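Local coordinates for condensin complex subunit 3 (Schizosaccharomyces pombe, PDB 5OQR), which serves as a regulatory subunit of condensin, the complex required to convert interphase chromatin into condensed, mitotic-like chromosomes, at residues D651-L656 against H674-M679; I77-L82 against E113-L118; S292-E297 against T327-K332. All coordinates share one frame; numbering follows the deposited sequence.

Followed from the N terminus, the chain closes contact 2 first: 30 residues, including helix 94-108, separate I77-L82 from E113-L118, and the starts of two successive HEAT repeats are brought together. Contact 3 follows, with 29 residues including helices 300-304 and 308-324 looping between a turn after helix 290-293 and the short helix 327-330. Contact 1 comes last and spans least, 17 residues, joining consecutive helices 639-661 and 669-682. The loops run in series, none nested in or crossing another. Their centres lie 56 to 63 Å apart, so they are three local closures spread along an all-helical solenoid; contacts 1 and 3 flank its centre from opposite sides.

Contact 1. Residues D651-L656 against H674-M679; sequences DALLSL and HIAQQM
L653 and L656 of helix 639-661 pack against I675, A676 and M679 of helix 669-682 in a buried, wholly apolar contact between two consecutive helices. This is an antiparallel helical hairpin of the HEAT-type solenoid: the two short axes run at 167° and approach to 11.1 Å, a spacing bridged by side chains. M679 reaches across from the other helix. Its chain is extended beyond CG and brings the terminal methyl CE against both leucines, 3.7 Å from L653 CD1 and tip to tip with L656, whose CD1 is also 3.7 Å away from M679 CE. L653 divides its branches: with CG anti to the backbone N (chi1 -166°), CD1 turns to M679 and I675 while CD2 lies 4.1 Å from A676 CB. I675 contributes its CG2 branch, 3.9 Å from L656 CD1, and slants across both leucines. Further layers seal the seam, F729 of helix 725-736 covering L653 and A676, and I609 and F613 of helix 601-613 covering M679 and I675. With methyl groups making every close approach, the pair is held by shape and hydrophobic burial, and no directional bond across the segments fixes the two helices in rotation.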
loop_
_atom_site.group_PDB
_atom_site.type_symbol
_atom_site.label_atom_id
_atom_site.label_comp_id
_atom_site.label_asym_id
_atom_site.label_seq_id
_atom_site.Cartn_x
_atom_site.Cartn_y
_atom_site.Cartn_z
ATOM N N ASP A 651 21.184 -2.442 21.416
ATOM C CA ASP A 651 21.231 -1.049 21.848
ATOM C C ASP A 651 20.048 -0.265 21.298
ATOM O O ASP A 651 19.483 0.586 21.993
ATOM C CB ASP A 651 22.548 -0.413 21.414
ATOM C CG ASP A 651 23.743 -1.306 21.686
ATOM O OD1 ASP A 651 24.353 -1.173 22.767
ATOM O OD2 ASP A 651 24.066 -2.148 20.819
ATOM N N ALA A 652 19.659 -0.536 20.050
ATOM C CA ALA A 652 18.480 0.113 19.492
ATOM C C ALA A 652 17.227 -0.278 20.261
ATOM O O ALA A 652 16.390 0.575 20.575
ATOM C CB ALA A 652 18.333 -0.248 18.015
ATOM N N LEU A 653 17.086 -1.564 20.581
ATOM C CA LEU A 653 15.881 -2.027 21.260
ATOM C C LEU A 653 15.829 -1.521 22.696
ATOM O O LEU A 653 14.752 -1.190 23.204
ATOM C CB LEU A 653 15.822 -3.552 21.219
ATOM C CG LEU A 653 14.490 -4.201 21.589
ATOM C CD1 LEU A 653 13.393 -3.802 20.614
ATOM C CD2 LEU A 653 14.651 -5.710 21.620
ATOM N N LEU A 654 16.978 -1.454 23.369
ATOM C CA LEU A 654 17.004 -0.912 24.723
ATOM C C LEU A 654 16.633 0.564 24.731
ATOM O O LEU A 654 15.888 1.019 25.606
ATOM C CB LEU A 654 18.387 -1.120 25.345
ATOM C CG LEU A 654 18.775 -2.559 25.685
ATOM C CD1 LEU A 654 20.189 -2.598 26.234
ATOM C CD2 LEU A 654 17.801 -3.171 26.679
ATOM N N SER A 655 17.146 1.329 23.766
ATOM C CA SER A 655 16.792 2.740 23.680
ATOM C C SER A 655 15.295 2.916 23.480
ATOM O O SER A 655 14.690 3.840 24.035
ATOM C CB SER A 655 17.567 3.405 22.544
ATOM O OG SER A 655 18.939 3.527 22.865
ATOM N N LEU A 656 14.676 2.036 22.693
ATOM C CA LEU A 656 13.239 2.129 22.477
ATOM C C LEU A 656 12.459 1.797 23.741
ATOM O O LEU A 656 11.391 2.374 23.974
ATOM C CB LEU A 656 12.823 1.206 21.332
ATOM C CG LEU A 656 13.214 1.692 19.935
ATOM C CD1 LEU A 656 13.016 0.591 18.909
ATOM C CD2 LEU A 656 12.409 2.923 19.548
ATOM N N HIS A 674 6.106 -6.424 19.022
ATOM C CA HIS A 674 6.022 -6.362 17.567
ATOM C C HIS A 674 7.287 -5.759 16.973
ATOM O O HIS A 674 7.781 -6.231 15.942
ATOM C CB HIS A 674 4.791 -5.562 17.148
ATOM C CG HIS A 674 3.505 -6.313 17.300
ATOM N ND1 HIS A 674 2.873 -6.469 18.514
ATOM C CD2 HIS A 674 2.738 -6.960 16.390
ATOM C CE1 HIS A 674 1.769 -7.175 18.346
ATOM N NE2 HIS A 674 1.664 -7.486 17.067
ATOM N N ILE A 675 7.829 -4.719 17.609
ATOM C CA ILE A 675 9.085 -4.137 17.146
ATOM C C ILE A 675 10.181 -5.194 17.136
ATOM O O ILE A 675 10.871 -5.392 16.129
ATOM C CB ILE A 675 9.476 -2.931 18.021
ATOM C CG1 ILE A 675 8.414 -1.833 17.925
ATOM C CG2 ILE A 675 10.835 -2.394 17.598
ATOM C CD1 ILE A 675 8.675 -0.631 18.819
ATOM N N ALA A 676 10.361 -5.888 18.263
ATOM C CA ALA A 676 11.425 -6.880 18.366
ATOM C C ALA A 676 11.277 -7.963 17.308
ATOM O O ALA A 676 12.265 -8.383 16.696
ATOM C CB ALA A 676 11.431 -7.497 19.763
ATOM N N GLN A 677 10.052 -8.434 17.079
ATOM C CA GLN A 677 9.843 -9.455 16.060
ATOM C C GLN A 677 10.176 -8.928 14.672
ATOM O O GLN A 677 10.665 -9.681 13.823
ATOM C CB GLN A 677 8.402 -9.960 16.115
ATOM C CG GLN A 677 8.121 -11.133 15.193
ATOM C CD GLN A 677 9.066 -12.295 15.428
ATOM O OE1 GLN A 677 9.045 -12.925 16.485
ATOM N NE2 GLN A 677 9.909 -12.578 14.443
ATOM N N GLN A 678 9.920 -7.642 14.419
ATOM C CA GLN A 678 10.329 -7.040 13.155
ATOM C C GLN A 678 11.841 -7.092 12.994
ATOM O O GLN A 678 12.355 -7.597 11.990
ATOM C CB GLN A 678 9.832 -5.597 13.078
ATOM C CG GLN A 678 8.489 -5.431 12.390
ATOM C CD GLN A 678 8.622 -5.281 10.887
ATOM O OE1 GLN A 678 9.041 -6.207 10.193
ATOM N NE2 GLN A 678 8.271 -4.105 10.378
ATOM N N MET A 679 12.573 -6.573 13.982
ATOM C CA MET A 679 14.029 -6.622 13.925
ATOM C C MET A 679 14.536 -8.050 13.787
ATOM O O MET A 679 15.566 -8.283 13.146
ATOM C CB MET A 679 14.627 -5.981 15.175
ATOM C CG MET A 679 14.172 -4.566 15.470
ATOM S SD MET A 679 15.316 -3.781 16.623
ATOM C CE MET A 679 14.327 -2.449 17.272
#

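Contact 2. Residues I77-L82 against E113-L118; sequences IVQPIL and EIDDDL
Q79 is the first residue of 77-82 to touch 113-118, one place after V78 opens helix 78-86. Its chain bends at chi2 (-106°), which swings the amide across the gap to lie beside the D115 carboxylate and over the L118 side chain. Q79 CD is 3.7 Å from D115 OD1, the two flat groups being turned 31° apart, and Q79 CD also stands 3.8 Å from L118 CD2. D115 stands right before helix 116-129, its side chain making no capping bond. Cut back to an alanine, position 79 is likely to leave L118 CD2 less covered and the D115 carboxylate without the amide beside it. One turn on, L82 continues the seam inward: its CD1 sits 4.0 Å from L118 CD2 and its CB 4.1 Å from L118 CD1, the two buried leucines crossing at about a right angle. The contact thus grades from a polar rim to an apolar interior. It brings together the opening helices of HEAT 2 and HEAT 3, stacking one repeat on the next. L118 also rests on K83 and L86, and L82 on L122; helix 94-108 packs against the first helix, I104 on L82 and V107 on V78 and I81, while helix 33-42 receives I81 on L38 and L41.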
loop_
_atom_site.group_PDB
_atom_site.type_symbol
_atom_site.label_atom_id
_atom_site.label_comp_id
_atom_site.label_asym_id
_atom_site.label_seq_id
_atom_site.Cartn_x
_atom_site.Cartn_y
_atom_site.Cartn_z
ATOM N N ILE A 77 -45.191 -21.231 10.158
ATOM C CA ILE A 77 -44.194 -22.020 10.875
ATOM C C ILE A 77 -42.914 -21.242 11.136
ATOM O O ILE A 77 -42.098 -21.686 11.961
ATOM C CB ILE A 77 -43.877 -23.335 10.127
ATOM C CG1 ILE A 77 -42.872 -24.181 10.914
ATOM C CG2 ILE A 77 -43.365 -23.043 8.719
ATOM C CD1 ILE A 77 -42.664 -25.569 10.362
ATOM N N VAL A 78 -42.724 -20.085 10.500
ATOM C CA VAL A 78 -41.526 -19.292 10.751
ATOM C C VAL A 78 -41.570 -18.684 12.148
ATOM O O VAL A 78 -40.535 -18.553 12.813
ATOM C CB VAL A 78 -41.366 -18.208 9.670
ATOM C CG1 VAL A 78 -40.158 -17.320 9.974
ATOM C CG2 VAL A 78 -41.214 -18.852 8.302
ATOM N N GLN A 79 -42.761 -18.297 12.617
ATOM C CA GLN A 79 -42.848 -17.681 13.941
ATOM C C GLN A 79 -42.583 -18.700 15.039
ATOM O O GLN A 79 -41.751 -18.422 15.921
ATOM C CB GLN A 79 -44.206 -16.994 14.118
ATOM C CG GLN A 79 -44.663 -16.154 12.923
ATOM C CD GLN A 79 -44.552 -14.660 13.162
ATOM O OE1 GLN A 79 -44.126 -14.212 14.224
ATOM N NE2 GLN A 79 -44.938 -13.878 12.163
ATOM N N PRO A 80 -43.213 -19.877 15.052
ATOM C CA PRO A 80 -42.858 -20.863 16.089
ATOM C C PRO A 80 -41.394 -21.270 16.060
ATOM O O PRO A 80 -40.747 -21.332 17.114
ATOM C CB PRO A 80 -43.789 -22.043 15.773
ATOM C CG PRO A 80 -44.899 -21.461 14.975
ATOM C CD PRO A 80 -44.298 -20.361 14.182
ATOM N N ILE A 81 -40.849 -21.557 14.875
ATOM C CA ILE A 81 -39.464 -22.013 14.785
ATOM C C ILE A 81 -38.519 -20.958 15.346
ATOM O O ILE A 81 -37.549 -21.279 16.041
ATOM C CB ILE A 81 -39.114 -22.375 13.327
ATOM C CG1 ILE A 81 -37.728 -23.015 13.250
ATOM C CG2 ILE A 81 -39.168 -21.145 12.446
ATOM C CD1 ILE A 81 -37.346 -23.493 11.862
ATOM N N LEU A 82 -38.787 -19.682 15.061
ATOM C CA LEU A 82 -37.936 -18.621 15.589
ATOM C C LEU A 82 -38.107 -18.480 17.095
ATOM O O LEU A 82 -37.130 -18.257 17.819
ATOM C CB LEU A 82 -38.243 -17.297 14.887
ATOM C CG LEU A 82 -37.811 -17.163 13.424
ATOM C CD1 LEU A 82 -38.217 -15.800 12.886
ATOM C CD2 LEU A 82 -36.312 -17.371 13.256
ATOM N N GLU A 113 -42.747 -10.452 6.777
ATOM C CA GLU A 113 -43.802 -10.129 7.734
ATOM C C GLU A 113 -43.601 -10.917 9.021
ATOM O O GLU A 113 -43.822 -12.132 9.059
ATOM C CB GLU A 113 -45.172 -10.413 7.129
ATOM C CG GLU A 113 -45.702 -9.304 6.236
ATOM C CD GLU A 113 -45.747 -7.962 6.939
ATOM O OE1 GLU A 113 -45.968 -7.943 8.168
ATOM O OE2 GLU A 113 -45.548 -6.928 6.266
ATOM N N ILE A 114 -43.199 -10.218 10.080
ATOM C CA ILE A 114 -42.971 -10.804 11.393
ATOM C C ILE A 114 -43.773 -10.012 12.416
ATOM O O ILE A 114 -44.042 -8.821 12.235
ATOM C CB ILE A 114 -41.460 -10.816 11.748
ATOM C CG1 ILE A 114 -40.840 -12.177 11.422
ATOM C CG2 ILE A 114 -41.211 -10.475 13.218
ATOM C CD1 ILE A 114 -40.675 -12.452 9.942
ATOM N N ASP A 115 -44.157 -10.682 13.499
ATOM C CA ASP A 115 -44.817 -9.994 14.600
ATOM C C ASP A 115 -43.825 -9.090 15.320
ATOM O O ASP A 115 -42.662 -9.449 15.519
ATOM C CB ASP A 115 -45.419 -10.999 15.577
ATOM C CG ASP A 115 -46.465 -11.880 14.933
ATOM O OD1 ASP A 115 -46.778 -12.948 15.498
ATOM O OD2 ASP A 115 -46.968 -11.504 13.853
ATOM N N ASP A 116 -44.299 -7.910 15.723
ATOM C CA ASP A 116 -43.407 -6.902 16.291
ATOM C C ASP A 116 -42.680 -7.434 17.522
ATOM O O ASP A 116 -41.464 -7.261 17.658
ATOM C CB ASP A 116 -44.202 -5.641 16.631
ATOM C CG ASP A 116 -43.316 -4.487 17.060
ATOM O OD1 ASP A 116 -43.300 -3.455 16.358
ATOM O OD2 ASP A 116 -42.642 -4.606 18.104
ATOM N N ASP A 117 -43.406 -8.080 18.434
ATOM C CA ASP A 117 -42.759 -8.629 19.622
ATOM C C ASP A 117 -41.694 -9.648 19.243
ATOM O O ASP A 117 -40.646 -9.734 19.894
ATOM C CB ASP A 117 -43.802 -9.251 20.548
ATOM C CG ASP A 117 -44.502 -8.217 21.407
ATOM O OD1 ASP A 117 -44.997 -8.581 22.493
ATOM O OD2 ASP A 117 -44.550 -7.038 20.997
ATOM N N LEU A 118 -41.940 -10.432 18.192
ATOM C CA LEU A 118 -40.886 -11.284 17.654
ATOM C C LEU A 118 -39.758 -10.448 17.063
ATOM O O LEU A 118 -38.594 -10.859 17.103
ATOM C CB LEU A 118 -41.466 -12.228 16.597
ATOM C CG LEU A 118 -40.505 -13.234 15.958
ATOM C CD1 LEU A 118 -39.960 -14.200 16.997
ATOM C CD2 LEU A 118 -41.196 -13.993 14.838
#

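Contact 3. Residues S292-E297 against T327-K332; sequences SLSQLE and TDLLDK
K332, shortly after the weakly bonded helix about 327-330, reaches to the type I beta turn L293-L296, where its ammonium group grips the backbone of a surface loop in this helical solenoid. NZ donates to L296 O at 3.2 Å. The C=O...N angle there is 158°, with the donor tilted 22° from the carbonyl plane. NZ also forms a salt bridge with E297 OE2 at 3.1 Å, approaching from above the carboxylate plane, 42° out of it. E297 is bent at chi2, which folds its carboxylate back to the lysine, whereas K332 is extended beyond CG, its CD passing L296 O on the way. Water 1 joins this shell: it accepts from K332 NZ and donates to L293 O and L296 O, so it cross-links the first and last residues of the turn. Beside the polar cluster, L329 lays its CD1 on the backbone of S294, 3.9 Å from S294 CA. Outside these, F298 touches K332, F286 of helix 275-288 backs L293 and L296, and F317 and C321 of helix 308-324 carry L293 and L329. The base of the lysine is itself tied down, K332 N donating to L329 O at 3.2 Å.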
loop_
_atom_site.group_PDB
_atom_site.type_symbol
_atom_site.label_atom_id
_atom_site.label_comp_id
_atom_site.label_asym_id
_atom_site.label_seq_id
_atom_site.Cartn_x
_atom_site.Cartn_y
_atom_site.Cartn_z
ATOM N N SER A 292 -11.097 -3.374 -27.988
ATOM C CA SER A 292 -11.415 -1.968 -28.202
ATOM C C SER A 292 -10.197 -1.174 -28.650
ATOM O O SER A 292 -10.342 -0.162 -29.344
ATOM C CB SER A 292 -11.994 -1.362 -26.924
ATOM O OG SER A 292 -13.211 -1.990 -26.569
ATOM N N LEU A 293 -8.994 -1.608 -28.268
ATOM C CA LEU A 293 -7.796 -0.851 -28.611
ATOM C C LEU A 293 -7.673 -0.669 -30.117
ATOM O O LEU A 293 -7.277 0.402 -30.591
ATOM C CB LEU A 293 -6.557 -1.548 -28.054
ATOM C CG LEU A 293 -5.265 -0.733 -28.125
ATOM C CD1 LEU A 293 -5.308 0.435 -27.151
ATOM C CD2 LEU A 293 -4.056 -1.609 -27.857
ATOM N N SER A 294 -8.009 -1.702 -30.886
ATOM C CA SER A 294 -7.938 -1.631 -32.339
ATOM C C SER A 294 -9.101 -0.868 -32.953
ATOM O O SER A 294 -9.146 -0.725 -34.178
ATOM C CB SER A 294 -7.890 -3.042 -32.929
ATOM O OG SER A 294 -6.811 -3.783 -32.393
ATOM N N GLN A 295 -10.037 -0.378 -32.144
ATOM C CA GLN A 295 -11.200 0.347 -32.636
ATOM C C GLN A 295 -11.079 1.853 -32.463
ATOM O O GLN A 295 -11.994 2.582 -32.857
ATOM C CB GLN A 295 -12.462 -0.154 -31.928
ATOM C CG GLN A 295 -12.983 -1.470 -32.475
ATOM C CD GLN A 295 -13.970 -2.139 -31.545
ATOM O OE1 GLN A 295 -14.415 -1.548 -30.562
ATOM N NE2 GLN A 295 -14.317 -3.384 -31.850
ATOM N N LEU A 296 -9.990 2.336 -31.876
ATOM C CA LEU A 296 -9.772 3.768 -31.756
ATOM C C LEU A 296 -9.222 4.331 -33.059
ATOM O O LEU A 296 -8.312 3.763 -33.669
ATOM C CB LEU A 296 -8.802 4.075 -30.616
ATOM C CG LEU A 296 -9.260 3.743 -29.196
ATOM C CD1 LEU A 296 -8.134 4.029 -28.218
ATOM C CD2 LEU A 296 -10.503 4.527 -28.814
ATOM N N GLU A 297 -9.784 5.458 -33.482
ATOM C CA GLU A 297 -9.350 6.148 -34.685
ATOM C C GLU A 297 -8.974 7.581 -34.340
ATOM O O GLU A 297 -9.656 8.243 -33.551
ATOM C CB GLU A 297 -10.443 6.135 -35.759
ATOM C CG GLU A 297 -10.865 4.741 -36.184
ATOM C CD GLU A 297 -9.712 3.923 -36.737
ATOM O OE1 GLU A 297 -8.811 4.511 -37.372
ATOM O OE2 GLU A 297 -9.702 2.691 -36.527
ATOM N N THR A 327 2.973 -2.330 -33.525
ATOM C CA THR A 327 3.540 -1.420 -34.514
ATOM C C THR A 327 2.468 -0.891 -35.458
ATOM O O THR A 327 2.376 0.319 -35.695
ATOM C CB THR A 327 4.644 -2.126 -35.303
ATOM O OG1 THR A 327 4.074 -3.181 -36.086
ATOM C CG2 THR A 327 5.697 -2.700 -34.361
ATOM N N ASP A 328 1.651 -1.784 -36.018
ATOM C CA ASP A 328 0.604 -1.347 -36.935
ATOM C C ASP A 328 -0.351 -0.370 -36.265
ATOM O O ASP A 328 -0.889 0.525 -36.928
ATOM C CB ASP A 328 -0.162 -2.555 -37.470
ATOM C CG ASP A 328 0.677 -3.410 -38.397
ATOM O OD1 ASP A 328 1.536 -2.849 -39.109
ATOM O OD2 ASP A 328 0.480 -4.643 -38.412
ATOM N N LEU A 329 -0.576 -0.521 -34.960
ATOM C CA LEU A 329 -1.431 0.419 -34.248
ATOM C C LEU A 329 -0.767 1.782 -34.114
ATOM O O LEU A 329 -1.459 2.805 -34.078
ATOM C CB LEU A 329 -1.787 -0.134 -32.867
ATOM C CG LEU A 329 -2.871 -1.216 -32.792
ATOM C CD1 LEU A 329 -4.227 -0.657 -33.201
ATOM C CD2 LEU A 329 -2.517 -2.430 -33.637
ATOM N N LEU A 330 0.565 1.820 -34.036
ATOM C CA LEU A 330 1.271 3.090 -33.934
ATOM C C LEU A 330 1.172 3.915 -35.208
ATOM O O LEU A 330 1.336 5.138 -35.151
ATOM C CB LEU A 330 2.745 2.853 -33.600
ATOM C CG LEU A 330 3.105 2.638 -32.132
ATOM C CD1 LEU A 330 4.581 2.315 -32.011
ATOM C CD2 LEU A 330 2.762 3.858 -31.294
ATOM N N ASP A 331 0.916 3.281 -36.354
ATOM C CA ASP A 331 0.767 4.029 -37.595
ATOM C C ASP A 331 -0.379 5.027 -37.523
ATOM O O ASP A 331 -0.457 5.925 -38.367
ATOM C CB ASP A 331 0.548 3.069 -38.766
ATOM C CG ASP A 331 1.825 2.361 -39.190
ATOM O OD1 ASP A 331 2.914 2.953 -39.046
ATOM O OD2 ASP A 331 1.737 1.212 -39.675
ATOM N N LYS A 332 -1.267 4.895 -36.537
ATOM C CA LYS A 332 -2.349 5.853 -36.367
ATOM C C LYS A 332 -1.895 7.123 -35.663
ATOM O O LYS A 332 -2.604 8.133 -35.718
ATOM C CB LYS A 332 -3.493 5.211 -35.585
ATOM C CG LYS A 332 -4.004 3.933 -36.213
ATOM C CD LYS A 332 -5.184 3.369 -35.452
ATOM C CE LYS A 332 -5.609 2.034 -36.026
ATOM N NZ LYS A 332 -6.943 1.612 -35.529
HETATM O O HOH W 1 -6.890 1.891 -32.901
#